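Local structure of centrosomal protein of 104 kDa (Homo sapiens, 5LPI) at residues Pro113-Glu116 / Ala117-Ala120. The protein is required for ciliogenesis and for the structural integrity of the ciliary tip, and is represented here by its zinc finger array. Residues are numbered along the deposited sequence; the frame is centred on the assembly and turned at random.
Sequences PGEE and AWKA
W118 N reaches back 3.1 Å to G114 O and starts the first turn of helix 115-123, the helix of the last zinc finger in the array, which also supplies H121 to the zinc ion held by C104, C107 and C128. Two more i to i+4 bonds follow it: K119 N to E115 O at 3.0 Å, and A120 N to E116 O. G114 sits at the N-cap with phi 110°, backbone angles suited to glycine, since a CB there would crowd P113 O. Its own carbonyl oxygen also takes a hydrogen bond from the side-chain amide of N102, which ties the helix start to strand 102-103. One water closes the opening turn: it donates to P113 O and accepts from A117 N at 2.9 Å, serving an amide near the helix start.

W118 is the buried residue of the turn. Its indole CD1 comes close to the carbonyl oxygen of G114, 3.4 Å from G114 O. Nonpolar packing lies beyond the turn, where the indole makes an edge-to-face stack with F111 and touches P105, so the helix is packed onto the beta hairpin close to the zinc site.

On the exposed side, E115 and K119 form an i to i+4 salt bridge. With CG swung opposite the amide nitrogen (chi1 -180°), the E115 chain bends at chi2, bringing the carboxylate round toward the lysine, whose chain turns at its last torsion, chi4 72°. K119 NZ meets E115 OE2 at 3.1 Å, on the anti lone pair of that oxygen.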
# COMPACT_ATOMS: atom_id res chain seq x y z
N PRO A 113 -13.67 -4.45 -2.09
CA PRO A 113 -12.93 -4.50 -0.83
C PRO A 113 -12.29 -5.86 -0.60
O PRO A 113 -12.66 -6.88 -1.20
CB PRO A 113 -14.01 -4.20 0.22
CG PRO A 113 -15.27 -4.69 -0.38
CD PRO A 113 -15.13 -4.56 -1.89
N GLY A 114 -11.30 -5.87 0.29
CA GLY A 114 -10.76 -7.11 0.81
C GLY A 114 -9.35 -7.38 0.30
O GLY A 114 -8.84 -6.74 -0.62
N GLU A 115 -8.74 -8.40 0.92
CA GLU A 115 -7.33 -8.69 0.66
C GLU A 115 -7.13 -9.28 -0.73
O GLU A 115 -6.17 -8.93 -1.43
CB GLU A 115 -6.78 -9.63 1.73
CG GLU A 115 -5.31 -9.99 1.55
CD GLU A 115 -4.38 -8.77 1.60
OE1 GLU A 115 -4.72 -7.77 2.27
OE2 GLU A 115 -3.32 -8.81 0.95
N GLU A 116 -8.02 -10.19 -1.14
CA GLU A 116 -7.93 -10.79 -2.47
C GLU A 116 -7.99 -9.72 -3.56
O GLU A 116 -7.27 -9.80 -4.57
CB GLU A 116 -9.06 -11.81 -2.64
CG GLU A 116 -9.11 -12.54 -3.98
CD GLU A 116 -10.33 -13.46 -4.09
OE1 GLU A 116 -11.42 -12.97 -4.45
OE2 GLU A 116 -10.19 -14.68 -3.81
N ALA A 117 -8.84 -8.71 -3.38
CA ALA A 117 -8.91 -7.59 -4.31
C ALA A 117 -7.62 -6.77 -4.32
O ALA A 117 -7.15 -6.35 -5.38
CB ALA A 117 -10.09 -6.70 -3.97
N TRP A 118 -7.06 -6.50 -3.14
CA TRP A 118 -5.78 -5.80 -3.09
C TRP A 118 -4.73 -6.51 -3.93
O TRP A 118 -4.02 -5.88 -4.73
CB TRP A 118 -5.29 -5.67 -1.64
CG TRP A 118 -5.73 -4.43 -0.97
CD1 TRP A 118 -6.50 -4.33 0.15
CD2 TRP A 118 -5.42 -3.10 -1.38
NE1 TRP A 118 -6.69 -3.00 0.47
CE2 TRP A 118 -6.04 -2.23 -0.46
CE3 TRP A 118 -4.66 -2.55 -2.42
CZ2 TRP A 118 -5.94 -0.84 -0.55
CZ3 TRP A 118 -4.57 -1.17 -2.52
CH2 TRP A 118 -5.20 -0.33 -1.59
N LYS A 119 -4.60 -7.82 -3.75
CA LYS A 119 -3.61 -8.56 -4.51
C LYS A 119 -3.89 -8.49 -6.01
O LYS A 119 -2.97 -8.27 -6.80
CB LYS A 119 -3.56 -10.02 -4.05
CG LYS A 119 -2.91 -10.23 -2.69
CD LYS A 119 -2.62 -11.72 -2.46
CE LYS A 119 -1.86 -11.97 -1.17
NZ LYS A 119 -2.72 -11.76 0.03
N ALA A 120 -5.15 -8.64 -6.41
CA ALA A 120 -5.46 -8.62 -7.83
C ALA A 120 -5.20 -7.24 -8.43
O ALA A 120 -4.73 -7.12 -9.57
CB ALA A 120 -6.91 -9.05 -8.06
O HOH W 1 -11.28 -9.22 -1.88